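Local coordinates for protein alcohol dehydrogenase, zinc-containing (Thermotoga maritima, PDB 3IP1) that catalyses the NAD(+)-dependent oxidation of scyllo-inosose to 3-dehydro-scyllo-inosose, as a zinc-containing member of the alcohol dehydrogenase family, at residues H9-P14 against W37-V42; G27-L32 against P86-F91; G214-I219 against N279-K284; R308-T313 against Q332-Q337. All blocks are in the same frame, centred on the assembly; numbering follows the deposited sequence.

Overall arrangement
The four contacts form two pairs at separate parts of a two-domain dehydrogenase. Contacts 1 and 2, with centres 10 Å apart, interlock along the chain and touch through Trp37 NE1 and Thr89 O, 3.3 Å apart in a probable hydrogen bond. In contact 2 the side chain of Pro86 is about 6 Å from that of His73, assigned by similarity to a charge relay; that of Trp31 lies near the four-cysteine site, about 10 Å from a bound cadmium ion. Contacts 3 and 4, centred 12 Å apart, adjoin in the nucleotide-binding domain, where Lys284 O and Thr313 N approach to 2.8 Å. Contacts 1 and 3, centred 45 Å apart, lie on opposite sides of the chain's centre.

Contact 1 (H9-P14 against W37-V42); sequences HAKWDP and WRYPEV
Arg38 reaches across from its strand to Asp13, just past the end of strand 3-12, finding a new neighbour at nearly every step. Its CB lies 3.9 Å from Lys11 O. CG, turned anti to the backbone N (chi1 -154°), passes over the rim of one face of the Tyr39 ring, and the extended chain brings CD within 3.5 Å of Asp13 OD2. NE bonds to Glu80 O, while NH1 closes a salt bridge with Asp13 OD2 at 2.8 Å. The acid stands at the edge of the guanidinium, but the arginine approaches from above the carboxylate plane, 56° out of it. Tyr39 OH sits over the centre of one guanidinium face. Lys11 NZ adds a weak bond, 3.2 Å, to the same Asp13 OD2; two cations on one oxygen would be expected to stabilise its charge. On the other face of the sheet, Trp12 points its edge at the face of Trp37, a T-shaped pair with planes at 89°. His9 and Glu41 exchange two backbone hydrogen bonds, as do Lys11 and Arg38. Between these pairs Ala10 alone spans Tyr39 and Pro40, the one-residue slip of a beta bulge in an antiparallel ladder.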
loop_
_atom_site.group_PDB
_atom_site.type_symbol
_atom_site.label_atom_id
_atom_site.label_comp_id
_atom_site.label_asym_id
_atom_site.label_seq_id
_atom_site.Cartn_x
_atom_site.Cartn_y
_atom_site.Cartn_z
ATOM N N HIS A 9 -6.633 25.492 -37.012
ATOM C CA HIS A 9 -6.833 26.915 -36.784
ATOM C C HIS A 9 -8.247 27.126 -36.278
ATOM O O HIS A 9 -9.162 26.421 -36.685
ATOM C CB HIS A 9 -6.614 27.696 -38.093
ATOM C CG HIS A 9 -5.195 27.660 -38.571
ATOM N ND1 HIS A 9 -4.317 28.708 -38.375
ATOM C CD2 HIS A 9 -4.489 26.685 -39.194
ATOM C CE1 HIS A 9 -3.132 28.381 -38.860
ATOM N NE2 HIS A 9 -3.209 27.158 -39.360
ATOM N N ALA A 10 -8.423 28.073 -35.367
ATOM C CA ALA A 10 -9.753 28.407 -34.895
ATOM C C ALA A 10 -9.796 29.879 -34.535
ATOM O O ALA A 10 -8.751 30.511 -34.400
ATOM C CB ALA A 10 -10.135 27.547 -33.689
ATOM N N LYS A 11 -11.012 30.404 -34.375
ATOM C CA LYS A 11 -11.242 31.785 -33.927
ATOM C C LYS A 11 -11.323 31.896 -32.392
ATOM O O LYS A 11 -12.029 31.119 -31.744
ATOM C CB LYS A 11 -12.535 32.312 -34.580
ATOM C CG LYS A 11 -12.868 33.776 -34.287
ATOM C CD LYS A 11 -14.266 34.124 -34.765
ATOM C CE LYS A 11 -14.592 35.616 -34.514
ATOM N NZ LYS A 11 -15.929 35.994 -35.067
ATOM N N TRP A 12 -10.597 32.857 -31.814
ATOM C CA TRP A 12 -10.775 33.194 -30.409
ATOM C C TRP A 12 -12.071 34.007 -30.265
ATOM O O TRP A 12 -12.074 35.220 -30.505
ATOM C CB TRP A 12 -9.586 34.001 -29.877
ATOM C CG TRP A 12 -9.725 34.340 -28.406
ATOM C CD1 TRP A 12 -10.459 35.361 -27.859
ATOM C CD2 TRP A 12 -9.091 33.672 -27.303
ATOM N NE1 TRP A 12 -10.337 35.353 -26.484
ATOM C CE2 TRP A 12 -9.500 34.331 -26.120
ATOM C CE3 TRP A 12 -8.214 32.580 -27.202
ATOM C CZ2 TRP A 12 -9.065 33.929 -24.842
ATOM C CZ3 TRP A 12 -7.789 32.176 -25.943
ATOM C CH2 TRP A 12 -8.214 32.861 -24.775
ATOM N N ASP A 13 -13.159 33.357 -29.855
ATOM C CA ASP A 13 -14.470 34.016 -29.854
ATOM C C ASP A 13 -15.343 33.485 -28.722
ATOM O O ASP A 13 -16.302 32.765 -28.978
ATOM C CB ASP A 13 -15.158 33.804 -31.211
ATOM C CG ASP A 13 -16.346 34.738 -31.434
ATOM O OD1 ASP A 13 -16.548 35.658 -30.625
ATOM O OD2 ASP A 13 -17.082 34.546 -32.427
ATOM N N PRO A 14 -15.024 33.863 -27.468
ATOM C CA PRO A 14 -15.563 33.159 -26.297
ATOM C C PRO A 14 -17.047 33.352 -26.036
ATOM O O PRO A 14 -17.597 34.406 -26.332
ATOM C CB PRO A 14 -14.762 33.741 -25.130
ATOM C CG PRO A 14 -13.584 34.410 -25.762
ATOM C CD PRO A 14 -14.067 34.907 -27.073
ATOM N N TRP A 37 -12.774 28.625 -28.309
ATOM C CA TRP A 37 -12.435 28.408 -29.703
ATOM C C TRP A 37 -13.649 28.068 -30.556
ATOM O O TRP A 37 -14.460 27.198 -30.217
ATOM C CB TRP A 37 -11.348 27.329 -29.840
ATOM C CG TRP A 37 -10.072 27.631 -29.105
ATOM C CD1 TRP A 37 -9.616 26.995 -27.988
ATOM C CD2 TRP A 37 -9.089 28.644 -29.419
ATOM N NE1 TRP A 37 -8.416 27.529 -27.596
ATOM C CE2 TRP A 37 -8.067 28.542 -28.451
ATOM C CE3 TRP A 37 -8.973 29.621 -30.425
ATOM C CZ2 TRP A 37 -6.933 29.380 -28.452
ATOM C CZ3 TRP A 37 -7.846 30.447 -30.434
ATOM C CH2 TRP A 37 -6.837 30.315 -29.454
ATOM N N ARG A 38 -13.746 28.755 -31.686
ATOM C CA ARG A 38 -14.905 28.652 -32.573
ATOM C C ARG A 38 -14.465 28.454 -34.036
ATOM O O ARG A 38 -13.419 28.966 -34.442
ATOM C CB ARG A 38 -15.697 29.945 -32.439
ATOM C CG ARG A 38 -17.155 29.829 -32.743
ATOM C CD ARG A 38 -17.838 31.112 -32.332
ATOM N NE ARG A 38 -19.273 31.016 -32.476
ATOM C CZ ARG A 38 -20.093 32.058 -32.396
ATOM N NH1 ARG A 38 -19.605 33.279 -32.190
ATOM N NH2 ARG A 38 -21.394 31.872 -32.532
ATOM N N TYR A 39 -15.275 27.733 -34.808
ATOM C CA TYR A 39 -15.054 27.480 -36.249
ATOM C C TYR A 39 -13.693 26.850 -36.546
ATOM O O TYR A 39 -12.930 27.374 -37.339
ATOM C CB TYR A 39 -15.244 28.759 -37.090
ATOM C CG TYR A 39 -16.464 29.585 -36.681
ATOM C CD1 TYR A 39 -17.760 29.093 -36.852
ATOM C CD2 TYR A 39 -16.309 30.848 -36.111
ATOM C CE1 TYR A 39 -18.879 29.847 -36.462
ATOM C CE2 TYR A 39 -17.416 31.611 -35.739
ATOM C CZ TYR A 39 -18.692 31.094 -35.911
ATOM O OH TYR A 39 -19.763 31.843 -35.536
ATOM N N PRO A 40 -13.388 25.702 -35.913
ATOM C CA PRO A 40 -12.064 25.125 -36.129
ATOM C C PRO A 40 -11.915 24.624 -37.555
ATOM O O PRO A 40 -12.895 24.233 -38.187
ATOM C CB PRO A 40 -12.049 23.938 -35.166
ATOM C CG PRO A 40 -13.529 23.520 -35.102
ATOM C CD PRO A 40 -14.254 24.823 -35.104
ATOM N N GLU A 41 -10.693 24.645 -38.069
ATOM C CA GLU A 41 -10.450 24.091 -39.380
ATOM C C GLU A 41 -9.084 23.408 -39.405
ATOM O O GLU A 41 -8.087 23.962 -38.962
ATOM C CB GLU A 41 -10.546 25.178 -40.458
ATOM C CG GLU A 41 -10.285 24.611 -41.856
ATOM C CD GLU A 41 -10.029 25.677 -42.911
ATOM O OE1 GLU A 41 -9.748 25.286 -44.069
ATOM O OE2 GLU A 41 -10.105 26.891 -42.590
ATOM N N VAL A 42 -9.050 22.199 -39.929
ATOM C CA VAL A 42 -7.833 21.417 -39.921
ATOM C C VAL A 42 -7.287 21.325 -41.331
ATOM O O VAL A 42 -7.977 20.858 -42.221
ATOM C CB VAL A 42 -8.092 19.996 -39.366
ATOM C CG1 VAL A 42 -6.811 19.165 -39.418
ATOM C CG2 VAL A 42 -8.641 20.079 -37.926
#

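Contact 2 (G27-L32 against P86-F91); sequences GKLTWL and PGLTGF
Leu88 lies against the indole of Trp31, its CD1 standing over the five-membered ring 3.5 Å from the centroid and 11° off the normal, a CH-pi contact. CG of Leu88 is anti to the backbone N (chi1 179°), which carries the methyls beneath the indole: CD2 comes to 4.0 Å from Trp31 CZ2, and CB faces CE3. The same CD1 of Leu88 meets CD1 of Leu29 at 3.8 Å, the two leucines meeting at a slant, so that one methyl serves both an aromatic face and an aliphatic neighbour. Thr30 and Thr89 run side by side and point the same way. Their side chains touch through Thr30 CG2 and Thr89 OG1, while each hydroxyl bonds within its own segment: Thr89 OG1 donates to Gly87 O, and Thr30 OG1 accepts from Leu32 N at 2.9 Å, an ST turn. Thr30 OG1 also has a weak bond to Asp24. Between these residues the backbones make a single antiparallel bridge, in which Thr30 N reaches Thr89 O at 3.0 Å and 171°, and Thr89 N returns a bond to Thr30 O. With a valine in place of Thr30, Leu32 N would lose its hydroxyl acceptor and Asp24 its weak bond, and the turn carrying Trp31 would probably be held less firmly. At the far end a water donates to both Gly27 O and Phe91 O. The chemistry thus divides the work: two backbone bonds fix the pairing of the loops, local hydroxyl bonds shape each chain, and CH-pi and apolar contact, with no hydrogen bond, joins the side chains of Leu88 and Trp31.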
loop_
_atom_site.group_PDB
_atom_site.type_symbol
_atom_site.label_atom_id
_atom_site.label_comp_id
_atom_site.label_asym_id
_atom_site.label_seq_id
_atom_site.Cartn_x
_atom_site.Cartn_y
_atom_site.Cartn_z
ATOM N N GLY A 27 -6.355 35.349 -26.803
ATOM C CA GLY A 27 -6.128 35.182 -28.250
ATOM C C GLY A 27 -5.288 33.969 -28.636
ATOM O O GLY A 27 -5.184 33.616 -29.828
ATOM N N LYS A 28 -4.702 33.317 -27.631
ATOM C CA LYS A 28 -3.699 32.290 -27.873
ATOM C C LYS A 28 -3.906 30.950 -27.163
ATOM O O LYS A 28 -3.667 29.898 -27.751
ATOM C CB LYS A 28 -2.329 32.832 -27.510
ATOM C CG LYS A 28 -1.873 33.968 -28.405
ATOM C CD LYS A 28 -0.505 34.455 -27.950
ATOM C CE LYS A 28 -0.040 35.661 -28.746
ATOM N NZ LYS A 28 0.942 36.432 -27.919
ATOM N N LEU A 29 -4.325 30.995 -25.901
ATOM C CA LEU A 29 -4.314 29.812 -25.046
ATOM C C LEU A 29 -5.416 29.859 -24.001
ATOM O O LEU A 29 -5.571 30.849 -23.297
ATOM C CB LEU A 29 -2.950 29.675 -24.336
ATOM C CG LEU A 29 -2.750 28.487 -23.367
ATOM C CD1 LEU A 29 -2.462 27.213 -24.114
ATOM C CD2 LEU A 29 -1.626 28.763 -22.363
ATOM N N THR A 30 -6.151 28.761 -23.878
ATOM C CA THR A 30 -7.109 28.634 -22.788
ATOM C C THR A 30 -7.116 27.237 -22.184
ATOM O O THR A 30 -6.840 26.253 -22.885
ATOM C CB THR A 30 -8.561 29.035 -23.210
ATOM O OG1 THR A 30 -9.420 28.966 -22.067
ATOM C CG2 THR A 30 -9.106 28.120 -24.276
ATOM N N TRP A 31 -7.461 27.164 -20.890
ATOM C CA TRP A 31 -7.723 25.887 -20.232
ATOM C C TRP A 31 -9.145 25.381 -20.493
ATOM O O TRP A 31 -9.440 24.215 -20.225
ATOM C CB TRP A 31 -7.405 25.970 -18.730
ATOM C CG TRP A 31 -5.936 25.692 -18.490
ATOM C CD1 TRP A 31 -4.886 26.573 -18.624
ATOM C CD2 TRP A 31 -5.361 24.436 -18.123
ATOM N NE1 TRP A 31 -3.688 25.932 -18.351
ATOM C CE2 TRP A 31 -3.952 24.620 -18.049
ATOM C CE3 TRP A 31 -5.897 23.157 -17.859
ATOM C CZ2 TRP A 31 -3.075 23.577 -17.703
ATOM C CZ3 TRP A 31 -5.016 22.115 -17.511
ATOM C CH2 TRP A 31 -3.625 22.339 -17.439
ATOM N N LEU A 32 -9.994 26.252 -21.073
ATOM C CA LEU A 32 -11.390 25.912 -21.394
ATOM C C LEU A 32 -11.759 25.987 -22.892
ATOM O O LEU A 32 -12.549 26.844 -23.333
ATOM C CB LEU A 32 -12.351 26.762 -20.551
ATOM C CG LEU A 32 -12.400 26.463 -19.051
ATOM C CD1 LEU A 32 -13.224 27.527 -18.334
ATOM C CD2 LEU A 32 -12.960 25.026 -18.777
ATOM N N PRO A 86 -13.196 20.236 -24.297
ATOM C CA PRO A 86 -13.377 21.207 -23.217
ATOM C C PRO A 86 -12.095 21.668 -22.514
ATOM O O PRO A 86 -12.161 22.577 -21.683
ATOM C CB PRO A 86 -14.299 20.465 -22.235
ATOM C CG PRO A 86 -14.006 18.966 -22.477
ATOM C CD PRO A 86 -13.376 18.838 -23.849
ATOM N N GLY A 87 -10.948 21.073 -22.863
ATOM C CA GLY A 87 -9.699 21.290 -22.123
ATOM C C GLY A 87 -8.687 22.274 -22.696
ATOM O O GLY A 87 -9.012 23.138 -23.521
ATOM N N LEU A 88 -7.447 22.147 -22.223
ATOM C CA LEU A 88 -6.323 22.992 -22.627
ATOM C C LEU A 88 -6.064 22.955 -24.138
ATOM O O LEU A 88 -5.892 21.892 -24.726
ATOM C CB LEU A 88 -5.063 22.556 -21.874
ATOM C CG LEU A 88 -3.750 23.280 -22.153
ATOM C CD1 LEU A 88 -3.824 24.736 -21.633
ATOM C CD2 LEU A 88 -2.612 22.521 -21.511
ATOM N N THR A 89 -6.032 24.141 -24.743
ATOM C CA THR A 89 -5.919 24.300 -26.188
ATOM C C THR A 89 -5.237 25.636 -26.530
ATOM O O THR A 89 -5.652 26.693 -26.051
ATOM C CB THR A 89 -7.309 24.234 -26.859
ATOM O OG1 THR A 89 -8.274 24.850 -25.995
ATOM C CG2 THR A 89 -7.731 22.784 -27.107
ATOM N N GLY A 90 -4.192 25.569 -27.350
ATOM C CA GLY A 90 -3.437 26.751 -27.783
ATOM C C GLY A 90 -3.317 26.728 -29.301
ATOM O O GLY A 90 -2.441 26.062 -29.829
ATOM N N PHE A 91 -4.219 27.429 -29.997
ATOM C CA PHE A 91 -4.295 27.414 -31.470
ATOM C C PHE A 91 -3.671 28.659 -32.119
ATOM O O PHE A 91 -3.762 29.758 -31.560
ATOM C CB PHE A 91 -5.756 27.264 -31.929
ATOM C CG PHE A 91 -6.435 25.985 -31.448
ATOM C CD1 PHE A 91 -5.748 24.771 -31.417
ATOM C CD2 PHE A 91 -7.777 26.003 -31.055
ATOM C CE1 PHE A 91 -6.363 23.617 -30.981
ATOM C CE2 PHE A 91 -8.413 24.848 -30.624
ATOM C CZ PHE A 91 -7.708 23.642 -30.598
HETATM O O HOH W 1 -4.388 32.321 -31.912
#

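Contact 3 (G214-I219 against N279-K284)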
loop_
_atom_site.group_PDB
_atom_site.type_symbol
_atom_site.label_atom_id
_atom_site.label_comp_id
_atom_site.label_asym_id
_atom_site.label_seq_id
_atom_site.Cartn_x
_atom_site.Cartn_y
_atom_site.Cartn_z
ATOM N N GLY A 214 -6.452 -14.028 -10.390
ATOM C CA GLY A 214 -7.688 -14.693 -9.984
ATOM C C GLY A 214 -8.888 -13.752 -9.826
ATOM O O GLY A 214 -10.027 -14.206 -9.801
ATOM N N ASP A 215 -8.641 -12.448 -9.699
ATOM C CA ASP A 215 -9.720 -11.457 -9.550
ATOM C C ASP A 215 -10.515 -11.293 -10.825
ATOM O O ASP A 215 -10.008 -11.571 -11.898
ATOM C CB ASP A 215 -9.157 -10.084 -9.164
ATOM C CG ASP A 215 -8.754 -9.999 -7.690
ATOM O OD1 ASP A 215 -9.163 -10.855 -6.872
ATOM O OD2 ASP A 215 -8.019 -9.059 -7.345
ATOM N N ASN A 216 -11.761 -10.843 -10.694
ATOM C CA ASN A 216 -12.616 -10.526 -11.840
ATOM C C ASN A 216 -12.595 -9.024 -12.081
ATOM O O ASN A 216 -12.488 -8.231 -11.120
ATOM C CB ASN A 216 -14.065 -10.945 -11.589
ATOM C CG ASN A 216 -14.230 -12.441 -11.410
ATOM O OD1 ASN A 216 -13.538 -13.234 -12.045
ATOM N ND2 ASN A 216 -15.166 -12.834 -10.549
ATOM N N VAL A 217 -12.700 -8.639 -13.347
ATOM C CA VAL A 217 -12.764 -7.227 -13.689
ATOM C C VAL A 217 -13.909 -6.970 -14.668
ATOM O O VAL A 217 -14.235 -7.832 -15.470
ATOM C CB VAL A 217 -11.415 -6.681 -14.277
ATOM C CG1 VAL A 217 -10.247 -6.912 -13.286
ATOM C CG2 VAL A 217 -11.115 -7.305 -15.614
ATOM N N VAL A 218 -14.494 -5.772 -14.587
ATOM C CA VAL A 218 -15.565 -5.334 -15.480
ATOM C C VAL A 218 -15.178 -4.001 -16.115
ATOM O O VAL A 218 -14.894 -3.022 -15.421
ATOM C CB VAL A 218 -16.916 -5.190 -14.721
ATOM C CG1 VAL A 218 -17.980 -4.535 -15.599
ATOM C CG2 VAL A 218 -17.399 -6.567 -14.200
ATOM N N ILE A 219 -15.174 -3.962 -17.438
ATOM C CA ILE A 219 -14.861 -2.731 -18.178
ATOM C C ILE A 219 -16.100 -2.229 -18.928
ATOM O O ILE A 219 -16.689 -2.950 -19.741
ATOM C CB ILE A 219 -13.678 -2.937 -19.167
ATOM C CG1 ILE A 219 -12.402 -3.292 -18.394
ATOM C CG2 ILE A 219 -13.448 -1.696 -20.000
ATOM C CD1 ILE A 219 -11.526 -4.230 -19.094
ATOM N N ASN A 279 -20.406 -15.745 -11.181
ATOM C CA ASN A 279 -21.036 -16.633 -10.180
ATOM C C ASN A 279 -21.447 -15.915 -8.896
ATOM O O ASN A 279 -21.300 -16.457 -7.815
ATOM C CB ASN A 279 -20.123 -17.821 -9.810
ATOM C CG ASN A 279 -19.630 -18.596 -11.015
ATOM O OD1 ASN A 279 -20.356 -18.806 -11.979
ATOM N ND2 ASN A 279 -18.386 -19.048 -10.952
ATOM N N GLY A 280 -21.954 -14.696 -9.005
ATOM C CA GLY A 280 -22.384 -13.952 -7.824
ATOM C C GLY A 280 -21.258 -13.251 -7.072
ATOM O O GLY A 280 -21.505 -12.541 -6.096
ATOM N N LEU A 281 -20.021 -13.445 -7.520
ATOM C CA LEU A 281 -18.869 -12.811 -6.862
ATOM C C LEU A 281 -18.686 -11.329 -7.196
ATOM O O LEU A 281 -18.183 -10.554 -6.369
ATOM C CB LEU A 281 -17.574 -13.584 -7.159
ATOM C CG LEU A 281 -16.459 -13.385 -6.117
ATOM C CD1 LEU A 281 -16.881 -13.956 -4.737
ATOM C CD2 LEU A 281 -15.133 -13.970 -6.583
ATOM N N GLY A 282 -19.088 -10.939 -8.405
ATOM C CA GLY A 282 -18.840 -9.594 -8.887
ATOM C C GLY A 282 -17.396 -9.398 -9.302
ATOM O O GLY A 282 -16.745 -10.341 -9.765
ATOM N N ALA A 283 -16.885 -8.177 -9.123
ATOM C CA ALA A 283 -15.520 -7.830 -9.577
ATOM C C ALA A 283 -14.729 -7.016 -8.562
ATOM O O ALA A 283 -15.305 -6.296 -7.743
ATOM C CB ALA A 283 -15.566 -7.100 -10.922
ATOM N N LYS A 284 -13.405 -7.146 -8.612
ATOM C CA LYS A 284 -12.503 -6.329 -7.783
ATOM C C LYS A 284 -12.343 -4.919 -8.367
ATOM O O LYS A 284 -12.107 -3.954 -7.633
ATOM C CB LYS A 284 -11.142 -7.042 -7.622
ATOM C CG LYS A 284 -10.021 -6.266 -6.937
ATOM C CD LYS A 284 -10.269 -6.027 -5.428
ATOM C CE LYS A 284 -9.341 -4.860 -4.897
ATOM N NZ LYS A 284 -9.681 -3.500 -5.558
#
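The contact between Asn216 and the Gly282-Lys284 bend is a buried junction in the Rossmann-type nucleotide-binding domain, where the central strand 216-220 of the parallel sheet begins beside the loop leading into strand 285-288. The touching backbones run 85° apart, so the loop crosses the strand before joining the sheet. Asn216 holds it at two points. Its backbone O accepts from Lys284 N at 2.9 Å, and its side-chain ND2 donates to Gly282 O at 3.1 Å. The second bond is directed on both sides: the acceptor lies in the amide plane, and the donor approaches nearly along the C=O axis. CG anti to the carbonyl carbon (chi1 -63°) turns ND2 toward Gly282 O. Between the two bonds Ala283 CB fits against Asn216 O. On the strand, Val218 CG2 lies 3.8 Å from Ala283 CB. Asp215 and Lys284 lie alongside each other, but their charged ends have other partners: Asp215 OD2 accepts from Arg212 N, OD1 pairs with Arg352 of the second subunit, and Lys284 NZ bonds to Asn311 O. What joins these two side chains is the lysine stem, its CG 3.5 Å from Asp215 OD2.

Contact 4 (R308-T313 against Q332-Q337); sequences RGINAT and QVRRAQ
Gln337 and Thr313 form the first parallel bridge between strands 313-316 and 337-340, the latter the outermost on this side of the Rossmann-type sheet within the chain. This end is the tight one. Gln337 N bonds to Ala312 O at 2.9 Å, while the side chain, bent at chi2 (-80°), folds back to place NE2 2.8 Å from Thr313 OG1, in the amide plane and almost straight. Ala336 CB packs against Ala312 O. Gln337 also pairs with a strand of the third subunit, so the sheet continues across the interface, and its OE1 bonds to Arg207 of that subunit. Next along, Asn311 and Arg335 run side by side, and Arg335 NH2 gives Asn311 OD1 a bond of 2.8 Å within the guanidinium plane, although amide and guanidinium planes stand 79° apart. A leucine in place of Arg335 would remove that donor, and Asn311 OD1, left with a water it shares with Gln337 OE1, would probably be freer to turn. At the middle of the contact Arg334 O accepts a longer bond from Asn311 N, and a water links it to Ala312 N. Arg334 bends back across Ile310 CG2, and its NH1 bonds to Ala307 O, just ahead of the segment. Toward Arg308 the link is water-mediated: one water donates to Arg308 O at 2.7 Å and accepts from Arg334 NH1 at 3.3 Å.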
loop_
_atom_site.group_PDB
_atom_site.type_symbol
_atom_site.label_atom_id
_atom_site.label_comp_id
_atom_site.label_asym_id
_atom_site.label_seq_id
_atom_site.Cartn_x
_atom_site.Cartn_y
_atom_site.Cartn_z
ATOM N N ARG A 308 -21.022 -10.796 -3.841
ATOM C CA ARG A 308 -20.501 -11.287 -2.578
ATOM C C ARG A 308 -19.074 -10.814 -2.306
ATOM O O ARG A 308 -18.645 -10.735 -1.144
ATOM C CB ARG A 308 -20.587 -12.800 -2.562
ATOM C CG ARG A 308 -22.012 -13.273 -2.803
ATOM C CD ARG A 308 -22.176 -14.723 -2.468
ATOM N NE ARG A 308 -21.829 -14.989 -1.076
ATOM C CZ ARG A 308 -21.854 -16.199 -0.531
ATOM N NH1 ARG A 308 -22.219 -17.245 -1.260
ATOM N NH2 ARG A 308 -21.514 -16.362 0.735
ATOM N N GLY A 309 -18.342 -10.499 -3.373
ATOM C CA GLY A 309 -16.994 -9.929 -3.256
ATOM C C GLY A 309 -17.071 -8.574 -2.571
ATOM O O GLY A 309 -18.107 -7.920 -2.570
ATOM N N ILE A 310 -15.980 -8.166 -1.947
ATOM C CA ILE A 310 -15.912 -6.837 -1.352
ATOM C C ILE A 310 -14.651 -6.172 -1.870
ATOM O O ILE A 310 -13.956 -6.753 -2.701
ATOM C CB ILE A 310 -15.931 -6.874 0.194
ATOM C CG1 ILE A 310 -14.835 -7.800 0.737
ATOM C CG2 ILE A 310 -17.312 -7.276 0.705
ATOM C CD1 ILE A 310 -14.605 -7.635 2.261
ATOM N N ASN A 311 -14.369 -4.958 -1.405
ATOM C CA ASN A 311 -13.165 -4.240 -1.827
ATOM C C ASN A 311 -13.115 -3.870 -3.324
ATOM O O ASN A 311 -12.037 -3.708 -3.877
ATOM C CB ASN A 311 -11.904 -5.020 -1.396
ATOM C CG ASN A 311 -11.745 -5.052 0.108
ATOM O OD1 ASN A 311 -11.785 -4.008 0.774
ATOM N ND2 ASN A 311 -11.575 -6.246 0.663
ATOM N N ALA A 312 -14.281 -3.735 -3.968
ATOM C CA ALA A 312 -14.322 -3.284 -5.366
ATOM C C ALA A 312 -13.810 -1.864 -5.464
ATOM O O ALA A 312 -14.036 -1.048 -4.574
ATOM C CB ALA A 312 -15.729 -3.362 -5.944
ATOM N N THR A 313 -13.111 -1.588 -6.552
ATOM C CA THR A 313 -12.697 -0.247 -6.893
ATOM C C THR A 313 -13.382 0.178 -8.196
ATOM O O THR A 313 -13.396 -0.583 -9.176
ATOM C CB THR A 313 -11.158 -0.179 -7.039
ATOM O OG1 THR A 313 -10.565 -0.398 -5.759
ATOM C CG2 THR A 313 -10.715 1.193 -7.575
ATOM N N GLN A 332 -19.919 2.133 1.543
ATOM C CA GLN A 332 -19.709 1.773 2.939
ATOM C C GLN A 332 -19.942 0.279 3.212
ATOM O O GLN A 332 -19.096 -0.409 3.801
ATOM C CB GLN A 332 -20.610 2.597 3.846
ATOM C CG GLN A 332 -20.229 4.075 3.964
ATOM C CD GLN A 332 -21.351 4.916 4.577
ATOM O OE1 GLN A 332 -22.534 4.568 4.481
ATOM N NE2 GLN A 332 -20.988 6.030 5.196
ATOM N N VAL A 333 -21.092 -0.215 2.770
ATOM C CA VAL A 333 -21.520 -1.558 3.100
ATOM C C VAL A 333 -20.725 -2.660 2.352
ATOM O O VAL A 333 -20.543 -3.757 2.879
ATOM C CB VAL A 333 -23.066 -1.712 2.931
ATOM C CG1 VAL A 333 -23.517 -3.149 3.205
ATOM C CG2 VAL A 333 -23.822 -0.754 3.884
ATOM N N ARG A 334 -20.257 -2.375 1.139
ATOM C CA ARG A 334 -19.493 -3.376 0.382
ATOM C C ARG A 334 -17.985 -3.125 0.429
ATOM O O ARG A 334 -17.215 -3.761 -0.305
ATOM C CB ARG A 334 -19.994 -3.476 -1.067
ATOM C CG ARG A 334 -21.516 -3.513 -1.219
ATOM C CD ARG A 334 -22.188 -4.634 -0.395
ATOM N NE ARG A 334 -21.730 -5.967 -0.798
ATOM C CZ ARG A 334 -21.157 -6.833 0.033
ATOM N NH1 ARG A 334 -20.769 -8.019 -0.407
ATOM N NH2 ARG A 334 -21.010 -6.521 1.312
ATOM N N ARG A 335 -17.574 -2.186 1.277
ATOM C CA ARG A 335 -16.148 -1.859 1.447
ATOM C C ARG A 335 -15.492 -1.512 0.101
ATOM O O ARG A 335 -14.404 -2.004 -0.239
ATOM C CB ARG A 335 -15.410 -3.024 2.148
ATOM C CG ARG A 335 -14.266 -2.571 3.025
ATOM C CD ARG A 335 -13.438 -3.767 3.507
ATOM N NE ARG A 335 -12.542 -3.368 4.576
ATOM C CZ ARG A 335 -11.284 -2.984 4.402
ATOM N NH1 ARG A 335 -10.563 -2.615 5.448
ATOM N NH2 ARG A 335 -10.751 -2.980 3.192
ATOM N N ALA A 336 -16.161 -0.652 -0.653
ATOM C CA ALA A 336 -15.742 -0.337 -2.009
ATOM C C ALA A 336 -15.197 1.076 -2.070
ATOM O O ALA A 336 -15.345 1.851 -1.127
ATOM C CB ALA A 336 -16.899 -0.536 -2.991
ATOM N N GLN A 337 -14.505 1.391 -3.153
ATOM C CA GLN A 337 -13.953 2.732 -3.328
ATOM C C GLN A 337 -14.003 3.216 -4.788
ATOM O O GLN A 337 -14.231 2.446 -5.711
ATOM C CB GLN A 337 -12.517 2.843 -2.768
ATOM C CG GLN A 337 -11.520 1.754 -3.224
ATOM C CD GLN A 337 -11.652 0.402 -2.447
ATOM O OE1 GLN A 337 -12.033 0.343 -1.260
ATOM N NE2 GLN A 337 -11.338 -0.678 -3.133
HETATM O O HOH W 2 -20.142 -10.866 1.094
HETATM O O HOH W 3 -10.507 -1.687 -0.457
HETATM O O HOH W 4 -16.964 -4.199 -3.052
#